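Local structure of RNA polymerase II subunit B1 CTD phosphatase RTR1 (Saccharomyces cerevisiae, 5C2Y) at residues 52-57 against 160-165; 89-94 against 112-117. The protein dephosphorylates the heptad-repeat C-terminal domain of the largest RNA polymerase II subunit and so regulates the polymerase during transcription. One frame throughout, in Å; residues are numbered along the deposited sequence.

Interaction 1: residues 52-57 against 160-165; sequences TLKYLG and VTLFEE. With SO4 (sulfate ion), chain D.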
ATOM      1  N   THR A  52       0.516   7.808   6.076  1.00 33.32           N
ATOM      2  CA  THR A  52       1.104   6.526   6.419  1.00 33.02           C
ATOM      3  C   THR A  52       1.277   5.687   5.151  1.00 32.84           C
ATOM      4  O   THR A  52       2.373   5.170   4.894  1.00 33.00           O
ATOM      5  CB  THR A  52       0.246   5.794   7.462  1.00 34.84           C
ATOM      6  OG1 THR A  52       0.189   6.589   8.649  1.00 32.37           O
ATOM      7  CG2 THR A  52       0.835   4.455   7.813  1.00 35.04           C
ATOM      8  N   LEU A  53       0.216   5.585   4.343  1.00 30.58           N
ATOM      9  CA  LEU A  53       0.303   4.867   3.073  1.00 26.59           C
ATOM     10  C   LEU A  53       1.439   5.427   2.211  1.00 29.78           C
ATOM     11  O   LEU A  53       2.181   4.659   1.596  1.00 30.27           O
ATOM     12  CB  LEU A  53      -1.019   4.924   2.317  1.00 24.32           C
ATOM     13  CG  LEU A  53      -1.111   4.139   0.998  1.00 24.73           C
ATOM     14  CD1 LEU A  53      -0.818   2.673   1.190  1.00 25.19           C
ATOM     15  CD2 LEU A  53      -2.472   4.276   0.391  1.00 25.61           C
ATOM     16  N   LYS A  54       1.579   6.754   2.192  1.00 28.14           N
ATOM     17  CA  LYS A  54       2.623   7.426   1.434  1.00 25.55           C
ATOM     18  C   LYS A  54       3.989   7.161   2.031  1.00 30.63           C
ATOM     19  O   LYS A  54       4.957   6.891   1.315  1.00 33.04           O
ATOM     20  CB  LYS A  54       2.367   8.932   1.389  1.00 28.55           C
ATOM     21  CG  LYS A  54       1.445   9.391   0.268  1.00 32.21           C
ATOM     22  CD  LYS A  54       0.631  10.616   0.666  1.00 31.19           C
ATOM     23  CE  LYS A  54       1.480  11.866   0.855  1.00 31.68           C
ATOM     24  NZ  LYS A  54       1.977  12.415  -0.428  1.00 36.38           N
ATOM     25  N   TYR A  55       4.075   7.263   3.352  1.00 31.13           N
ATOM     26  CA  TYR A  55       5.333   7.019   4.040  1.00 33.47           C
ATOM     27  C   TYR A  55       5.824   5.615   3.732  1.00 33.31           C
ATOM     28  O   TYR A  55       7.013   5.375   3.520  1.00 33.36           O
ATOM     29  CB  TYR A  55       5.159   7.204   5.551  1.00 36.20           C
ATOM     30  CG  TYR A  55       6.285   6.645   6.393  1.00 33.68           C
ATOM     31  CD1 TYR A  55       7.522   7.266   6.421  1.00 36.04           C
ATOM     32  CD2 TYR A  55       6.107   5.500   7.161  1.00 31.23           C
ATOM     33  CE1 TYR A  55       8.556   6.761   7.176  1.00 34.66           C
ATOM     34  CE2 TYR A  55       7.141   4.993   7.930  1.00 29.52           C
ATOM     35  CZ  TYR A  55       8.360   5.634   7.935  1.00 33.20           C
ATOM     36  OH  TYR A  55       9.401   5.150   8.694  1.00 38.65           O
ATOM     37  N   LEU A  56       4.865   4.704   3.707  1.00 30.43           N
ATOM     38  CA  LEU A  56       5.074   3.278   3.528  1.00 26.86           C
ATOM     39  C   LEU A  56       5.812   2.921   2.241  1.00 30.66           C
ATOM     40  O   LEU A  56       6.572   1.950   2.198  1.00 31.99           O
ATOM     41  CB  LEU A  56       3.711   2.625   3.544  1.00 31.30           C
ATOM     42  CG  LEU A  56       3.463   1.185   3.875  1.00 34.78           C
ATOM     43  CD1 LEU A  56       3.468   1.029   5.369  1.00 30.30           C
ATOM     44  CD2 LEU A  56       2.104   0.866   3.289  1.00 33.11           C
ATOM     45  N   GLY A  57       5.577   3.703   1.191  1.00 30.02           N
ATOM     46  CA  GLY A  57       6.236   3.505  -0.090  1.00 30.43           C
ATOM     47  C   GLY A  57       7.748   3.279  -0.101  1.00 31.06           C
ATOM     48  O   GLY A  57       8.250   2.563  -0.979  1.00 31.90           O
ATOM     49  N   VAL A 160       5.426   9.250  -3.189  1.00 34.56           N
ATOM     50  CA  VAL A 160       4.301   8.592  -3.818  1.00 30.58           C
ATOM     51  C   VAL A 160       3.160   9.586  -3.799  1.00 32.43           C
ATOM     52  O   VAL A 160       2.920  10.214  -2.777  1.00 38.18           O
ATOM     53  CB  VAL A 160       3.898   7.288  -3.087  1.00 31.50           C
ATOM     54  CG1 VAL A 160       2.743   6.638  -3.774  1.00 31.37           C
ATOM     55  CG2 VAL A 160       5.053   6.311  -3.064  1.00 33.22           C
ATOM     56  N   THR A 161       2.495   9.763  -4.935  1.00 28.72           N
ATOM     57  CA  THR A 161       1.309  10.606  -5.021  1.00 29.04           C
ATOM     58  C   THR A 161       0.072   9.718  -5.055  1.00 33.10           C
ATOM     59  O   THR A 161      -0.017   8.812  -5.882  1.00 38.39           O
ATOM     60  CB  THR A 161       1.313  11.495  -6.289  1.00 29.06           C
ATOM     61  OG1 THR A 161       2.366  12.465  -6.220  1.00 26.53           O
ATOM     62  CG2 THR A 161      -0.003  12.201  -6.438  1.00 26.12           C
ATOM     63  N   LEU A 162      -0.888   9.960  -4.175  1.00 30.62           N
ATOM     64  CA  LEU A 162      -2.076   9.120  -4.163  1.00 32.21           C
ATOM     65  C   LEU A 162      -3.045   9.581  -5.235  1.00 30.10           C
ATOM     66  O   LEU A 162      -3.079  10.757  -5.578  1.00 30.63           O
ATOM     67  CB  LEU A 162      -2.762   9.140  -2.792  1.00 35.13           C
ATOM     68  CG  LEU A 162      -1.909   8.718  -1.603  1.00 30.36           C
ATOM     69  CD1 LEU A 162      -2.807   8.335  -0.454  1.00 30.79           C
ATOM     70  CD2 LEU A 162      -0.996   7.571  -1.990  1.00 29.94           C
ATOM     71  N   PHE A 163      -3.837   8.650  -5.756  1.00 30.77           N
ATOM     72  CA  PHE A 163      -4.761   8.979  -6.827  1.00 28.38           C
ATOM     73  C   PHE A 163      -5.702  10.040  -6.318  1.00 30.43           C
ATOM     74  O   PHE A 163      -5.976  11.028  -7.006  1.00 35.65           O
ATOM     75  CB  PHE A 163      -5.518   7.742  -7.297  1.00 25.64           C
ATOM     76  CG  PHE A 163      -6.473   8.000  -8.425  1.00 26.05           C
ATOM     77  CD1 PHE A 163      -6.167   8.894  -9.425  1.00 28.97           C
ATOM     78  CD2 PHE A 163      -7.673   7.313  -8.502  1.00 28.10           C
ATOM     79  CE1 PHE A 163      -7.056   9.111 -10.467  1.00 28.31           C
ATOM     80  CE2 PHE A 163      -8.555   7.526  -9.538  1.00 22.78           C
ATOM     81  CZ  PHE A 163      -8.247   8.420 -10.517  1.00 23.71           C
ATOM     82  N   GLU A 164      -6.155   9.867  -5.086  1.00 28.42           N
ATOM     83  CA  GLU A 164      -7.156  10.772  -4.553  1.00 29.91           C
ATOM     84  C   GLU A 164      -6.555  12.140  -4.229  1.00 30.94           C
ATOM     85  O   GLU A 164      -7.286  13.083  -3.995  1.00 35.73           O
ATOM     86  CB  GLU A 164      -7.855  10.152  -3.329  1.00 33.18           C
ATOM     87  CG  GLU A 164      -6.940   9.646  -2.236  1.00 36.49           C
ATOM     88  CD  GLU A 164      -6.394   8.239  -2.471  1.00 33.49           C
ATOM     89  OE1 GLU A 164      -6.672   7.342  -1.640  1.00 30.06           O
ATOM     90  OE2 GLU A 164      -5.657   8.044  -3.463  1.00 34.99           O
ATOM     91  N   GLU A 165      -5.231  12.265  -4.261  1.00 34.45           N
ATOM     92  CA  GLU A 165      -4.602  13.582  -4.179  1.00 29.01           C
ATOM     93  C   GLU A 165      -4.763  14.321  -5.495  1.00 34.22           C
ATOM     94  O   GLU A 165      -4.907  15.536  -5.514  1.00 38.28           O
ATOM     95  CB  GLU A 165      -3.117  13.484  -3.838  1.00 29.72           C
ATOM     96  CG  GLU A 165      -2.820  12.916  -2.472  1.00 32.74           C
ATOM     97  CD  GLU A 165      -1.322  12.887  -2.139  1.00 35.88           C
ATOM     98  OE1 GLU A 165      -0.492  12.967  -3.060  1.00 34.01           O
ATOM     99  OE2 GLU A 165      -0.975  12.763  -0.943  1.00 41.28           O
TER
HETATM  100  S   SO4 D 302       4.162  14.598   0.488  0.67 53.66           S
HETATM  101  O1  SO4 D 302       2.857  15.261   0.525  0.67 49.06           O
HETATM  102  O2  SO4 D 302       4.307  13.869  -0.768  0.67 43.35           O
HETATM  103  O3  SO4 D 302       4.252  13.688   1.630  0.67 54.07           O
HETATM  104  O4  SO4 D 302       5.237  15.580   0.600  0.67 51.25           O
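Lys54 of helix 50-56 reaches across to Glu165 and Leu162, so that one helix packs on the N-terminal start of helix 163-170 in a fold of helices and loops, at the edge of the predicted RTR1-type zinc finger of the RPAP2 family. From CB the chain goes to CG, anti to the carbonyl carbon (chi1 -86°), which packs 3.8 Å from Leu162 CD2 and also approaches the carbonyl oxygen of Val160. CD follows past Leu162 CG and, like CE, runs beside Glu165 OE2. Bends at all three remaining torsions fold the chain over the leucine, and CE also nears the sulfate. At the tip, NZ forms a salt bridge of 3.0 Å to OE2 of Glu165, on that oxygen's syn lone pair, a hydrogen bond of 2.8 Å to sulfate O2, and a weak one to Val160 O. The sulfate probably comes from the crystallisation liquor.

Beside the lysine, Leu53 CD2 meets Leu162 CD1 at 4.2 Å on the apolar side of the contact; Tyr128 of helix 119-129 also touches Leu162 and Val160, while Tyr80, Pro81 and Leu82 pack on Leu53. Leu162 is the N-cap residue of helix 163-170, and its backbone N bonds weakly to Glu165 OE1, at 3.2 Å.

Interaction 2: residues 89-94 against 112-117; sequences RIRDPF and YLSHYC. With ZN (zinc ion), chain C.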
ATOM      1  N   ARG A  89     -16.706  -9.265  -4.613  1.00 29.61           N
ATOM      2  CA  ARG A  89     -16.948 -10.661  -4.952  1.00 34.72           C
ATOM      3  C   ARG A  89     -15.848 -11.555  -4.385  1.00 33.02           C
ATOM      4  O   ARG A  89     -14.680 -11.215  -4.484  1.00 38.81           O
ATOM      5  CB  ARG A  89     -17.046 -10.835  -6.477  1.00 31.58           C
ATOM      6  CG  ARG A  89     -18.017  -9.870  -7.176  1.00 29.27           C
ATOM      7  CD  ARG A  89     -19.486 -10.041  -6.727  1.00 33.53           C
ATOM      8  NE  ARG A  89     -20.040 -11.371  -7.003  1.00 31.38           N
ATOM      9  CZ  ARG A  89     -21.281 -11.748  -6.703  1.00 30.49           C
ATOM     10  NH1 ARG A  89     -22.106 -10.905  -6.099  1.00 29.59           N
ATOM     11  NH2 ARG A  89     -21.698 -12.975  -6.990  1.00 32.59           N
ATOM     12  N   ILE A  90     -16.208 -12.693  -3.794  1.00 34.91           N
ATOM     13  CA  ILE A  90     -15.190 -13.609  -3.278  1.00 33.32           C
ATOM     14  C   ILE A  90     -14.604 -14.420  -4.411  1.00 37.63           C
ATOM     15  O   ILE A  90     -15.247 -14.606  -5.455  1.00 44.80           O
ATOM     16  CB  ILE A  90     -15.736 -14.597  -2.226  1.00 36.23           C
ATOM     17  CG1 ILE A  90     -16.870 -15.433  -2.826  1.00 38.34           C
ATOM     18  CG2 ILE A  90     -16.164 -13.864  -0.952  1.00 34.29           C
ATOM     19  CD1 ILE A  90     -17.716 -16.157  -1.785  1.00 42.95           C
ATOM     20  N   ARG A  91     -13.373 -14.883  -4.208  1.00 33.31           N
ATOM     21  CA  ARG A  91     -12.730 -15.791  -5.135  1.00 30.81           C
ATOM     22  C   ARG A  91     -11.918 -16.832  -4.393  1.00 32.60           C
ATOM     23  O   ARG A  91     -11.393 -16.583  -3.303  1.00 32.18           O
ATOM     24  CB  ARG A  91     -11.842 -15.045  -6.127  1.00 34.03           C
ATOM     25  CG  ARG A  91     -10.740 -14.219  -5.517  1.00 39.13           C
ATOM     26  CD  ARG A  91      -9.790 -13.757  -6.602  1.00 38.56           C
ATOM     27  NE  ARG A  91      -9.052 -14.888  -7.157  1.00 45.37           N
ATOM     28  CZ  ARG A  91      -7.780 -15.164  -6.863  1.00 51.18           C
ATOM     29  NH1 ARG A  91      -7.096 -14.381  -6.035  1.00 47.41           N
ATOM     30  NH2 ARG A  91      -7.183 -16.220  -7.406  1.00 44.73           N
ATOM     31  N   ASP A  92     -11.841 -18.004  -5.011  1.00 26.17           N
ATOM     32  CA  ASP A  92     -11.117 -19.150  -4.514  1.00 24.85           C
ATOM     33  C   ASP A  92      -9.704 -19.130  -5.110  1.00 30.50           C
ATOM     34  O   ASP A  92      -9.543 -19.222  -6.325  1.00 30.72           O
ATOM     35  CB  ASP A  92     -11.887 -20.412  -4.901  1.00 20.24           C
ATOM     36  CG  ASP A  92     -11.289 -21.654  -4.352  1.00 27.35           C
ATOM     37  OD1 ASP A  92     -10.236 -21.582  -3.686  1.00 33.53           O
ATOM     38  OD2 ASP A  92     -11.887 -22.725  -4.567  1.00 36.08           O
ATOM     39  N   PRO A  93      -8.669 -18.990  -4.264  1.00 30.97           N
ATOM     40  CA  PRO A  93      -7.300 -18.918  -4.795  1.00 28.01           C
ATOM     41  C   PRO A  93      -6.850 -20.188  -5.503  1.00 25.29           C
ATOM     42  O   PRO A  93      -5.895 -20.127  -6.264  1.00 25.11           O
ATOM     43  CB  PRO A  93      -6.442 -18.685  -3.552  1.00 24.17           C
ATOM     44  CG  PRO A  93      -7.367 -18.220  -2.504  1.00 23.63           C
ATOM     45  CD  PRO A  93      -8.704 -18.824  -2.804  1.00 27.55           C
ATOM     46  N   PHE A  94      -7.503 -21.318  -5.247  1.00 28.50           N
ATOM     47  CA  PHE A  94      -7.132 -22.562  -5.921  1.00 27.24           C
ATOM     48  C   PHE A  94      -8.067 -22.879  -7.086  1.00 26.32           C
ATOM     49  O   PHE A  94      -7.923 -23.913  -7.726  1.00 27.43           O
ATOM     50  CB  PHE A  94      -7.121 -23.734  -4.930  1.00 28.13           C
ATOM     51  CG  PHE A  94      -6.161 -23.551  -3.779  1.00 24.37           C
ATOM     52  CD1 PHE A  94      -4.843 -23.955  -3.889  1.00 20.75           C
ATOM     53  CD2 PHE A  94      -6.581 -22.975  -2.601  1.00 24.46           C
ATOM     54  CE1 PHE A  94      -3.972 -23.787  -2.855  1.00 23.64           C
ATOM     55  CE2 PHE A  94      -5.708 -22.800  -1.547  1.00 24.91           C
ATOM     56  CZ  PHE A  94      -4.407 -23.204  -1.672  1.00 27.16           C
ATOM     57  N   TYR A 112     -11.725  -6.845 -11.043  1.00 32.02           N
ATOM     58  CA  TYR A 112     -11.322  -6.010  -9.900  1.00 31.18           C
ATOM     59  C   TYR A 112     -12.198  -6.188  -8.668  1.00 31.14           C
ATOM     60  O   TYR A 112     -11.692  -6.185  -7.540  1.00 30.00           O
ATOM     61  CB  TYR A 112     -11.262  -4.519 -10.267  1.00 27.62           C
ATOM     62  CG  TYR A 112     -12.419  -3.944 -11.053  1.00 29.79           C
ATOM     63  CD1 TYR A 112     -13.465  -3.296 -10.415  1.00 32.61           C
ATOM     64  CD2 TYR A 112     -12.437  -3.994 -12.449  1.00 30.72           C
ATOM     65  CE1 TYR A 112     -14.519  -2.750 -11.143  1.00 31.73           C
ATOM     66  CE2 TYR A 112     -13.478  -3.453 -13.179  1.00 28.27           C
ATOM     67  CZ  TYR A 112     -14.514  -2.834 -12.519  1.00 32.20           C
ATOM     68  OH  TYR A 112     -15.552  -2.294 -13.230  1.00 34.73           O
ATOM     69  N   LEU A 113     -13.495  -6.374  -8.865  1.00 31.07           N
ATOM     70  CA  LEU A 113     -14.400  -6.484  -7.731  1.00 29.72           C
ATOM     71  C   LEU A 113     -14.089  -7.721  -6.883  1.00 30.78           C
ATOM     72  O   LEU A 113     -14.517  -7.812  -5.723  1.00 28.46           O
ATOM     73  CB  LEU A 113     -15.848  -6.487  -8.210  1.00 29.22           C
ATOM     74  CG  LEU A 113     -16.356  -5.110  -8.657  1.00 32.43           C
ATOM     75  CD1 LEU A 113     -17.861  -5.108  -8.898  1.00 36.20           C
ATOM     76  CD2 LEU A 113     -16.000  -4.055  -7.633  1.00 28.83           C
ATOM     77  N   SER A 114     -13.309  -8.649  -7.437  1.00 31.48           N
ATOM     78  CA  SER A 114     -12.819  -9.788  -6.648  1.00 33.46           C
ATOM     79  C   SER A 114     -11.571  -9.450  -5.796  1.00 28.95           C
ATOM     80  O   SER A 114     -11.208 -10.220  -4.918  1.00 31.21           O
ATOM     81  CB  SER A 114     -12.528 -10.997  -7.558  1.00 31.14           C
ATOM     82  OG  SER A 114     -11.640 -10.676  -8.616  1.00 30.70           O
ATOM     83  N   HIS A 115     -10.942  -8.300  -6.040  1.00 28.67           N
ATOM     84  CA  HIS A 115      -9.790  -7.861  -5.242  1.00 28.26           C
ATOM     85  C   HIS A 115     -10.041  -6.593  -4.403  1.00 29.56           C
ATOM     86  O   HIS A 115      -9.306  -6.311  -3.439  1.00 29.62           O
ATOM     87  CB  HIS A 115      -8.584  -7.632  -6.164  1.00 28.54           C
ATOM     88  CG  HIS A 115      -8.230  -8.840  -6.974  1.00 33.89           C
ATOM     89  ND1 HIS A 115      -7.710  -9.984  -6.410  1.00 34.47           N
ATOM     90  CD2 HIS A 115      -8.377  -9.101  -8.294  1.00 32.91           C
ATOM     91  CE1 HIS A 115      -7.526 -10.891  -7.356  1.00 35.39           C
ATOM     92  NE2 HIS A 115      -7.920 -10.381  -8.505  1.00 32.40           N
ATOM     93  N   TYR A 116     -11.065  -5.824  -4.772  1.00 29.60           N
ATOM     94  CA  TYR A 116     -11.328  -4.543  -4.121  1.00 26.85           C
ATOM     95  C   TYR A 116     -12.814  -4.328  -3.894  1.00 25.87           C
ATOM     96  O   TYR A 116     -13.649  -5.025  -4.458  1.00 31.40           O
ATOM     97  CB  TYR A 116     -10.753  -3.392  -4.950  1.00 24.73           C
ATOM     98  CG  TYR A 116      -9.277  -3.524  -5.250  1.00 24.25           C
ATOM     99  CD1 TYR A 116      -8.320  -3.150  -4.330  1.00 23.55           C
ATOM    100  CD2 TYR A 116      -8.849  -4.040  -6.454  1.00 25.30           C
ATOM    101  CE1 TYR A 116      -6.983  -3.281  -4.617  1.00 24.25           C
ATOM    102  CE2 TYR A 116      -7.525  -4.169  -6.744  1.00 21.64           C
ATOM    103  CZ  TYR A 116      -6.596  -3.786  -5.831  1.00 21.58           C
ATOM    104  OH  TYR A 116      -5.267  -3.921  -6.151  1.00 25.53           O
ATOM    105  N   CYS A 117     -13.143  -3.364  -3.052  1.00 25.89           N
ATOM    106  CA  CYS A 117     -14.534  -3.076  -2.726  1.00 27.71           C
ATOM    107  C   CYS A 117     -15.213  -2.361  -3.880  1.00 29.53           C
ATOM    108  O   CYS A 117     -16.437  -2.309  -3.948  1.00 33.33           O
ATOM    109  CB  CYS A 117     -14.632  -2.219  -1.465  1.00 24.84           C
ATOM    110  SG  CYS A 117     -14.058  -0.513  -1.687  1.00 26.32           S
TER
HETATM  111 ZN    ZN C 301     -12.073  -0.543  -0.540  1.00 37.93          ZN
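Arg89, Arg91 and Ser114 carry most of this contact, in which an extended loop segment of the predicted RTR1-type zinc finger lies along the turn that leads out of helix 110-113 to the zinc ligand Cys117. Arg89 is held by its backbone: its N gives a nearly straight hydrogen bond to Leu113 O (2.9 Å, 169° at the hydrogen). Its own carbonyl oxygen receives a CA-H...O contact of 3.2 Å from Ser114 CA, so Arg89 is met through both its N and its O. The aliphatic start of the Arg89 side chain rests CG against Leu113 CB, after which the chain bends and leads its guanidinium away.

Arg91 points its CB at the turn, and with CG between the backbone N and the carbonyl carbon (chi1 59°) its CD lies 4.0 Å from Ser114 CB and 3.7 Å from His115 CE1. NH1 also passes CE1, with guanidinium and imidazole planes inclined at 53°, and NH2 makes a weak, long ion pair with a sulfate. Replacing Arg91 by an alanine would probably strip the aliphatic cover from Ser114 CB and His115 CE1 and lose the side-chain contacts with Asp98 and Thr99. Ser114 OG lies 3.5 Å above one face of the His115 ring, toward its rim, while its hydrogen bond goes to Tyr110 O.

Cys117 SG binds the zinc ion at 2.3 Å, with Cys78, Cys83 and His121 completing the site. The segment 89-94 thus runs between the end of helix 110-113 and helix 96-104, whose Asp98 and Thr99 touch Arg91, with helix 119-129, which supplies the ligand His121, following Cys117.

In the fold
Interaction 1 is largely buried, its centre about 8 Å from the centre of the chain, whereas interaction 2 is a surface contact whose centre lies about 18 Å from that same point; the two contact centres are 24 Å apart and the contacts do not touch. Each uses its own helices, 50-56 with 163-170 in the first, and a loop against the end of 110-113 in the second. The chemistry differs too: leucine packing topped by a salt bridge in interaction 1, backbone bonding with arginine methylenes lying over neighbours in interaction 2. Helix 119-129 relates them, since Tyr128 packs on interaction 1 and His121 shares the zinc ion with Cys117 of interaction 2.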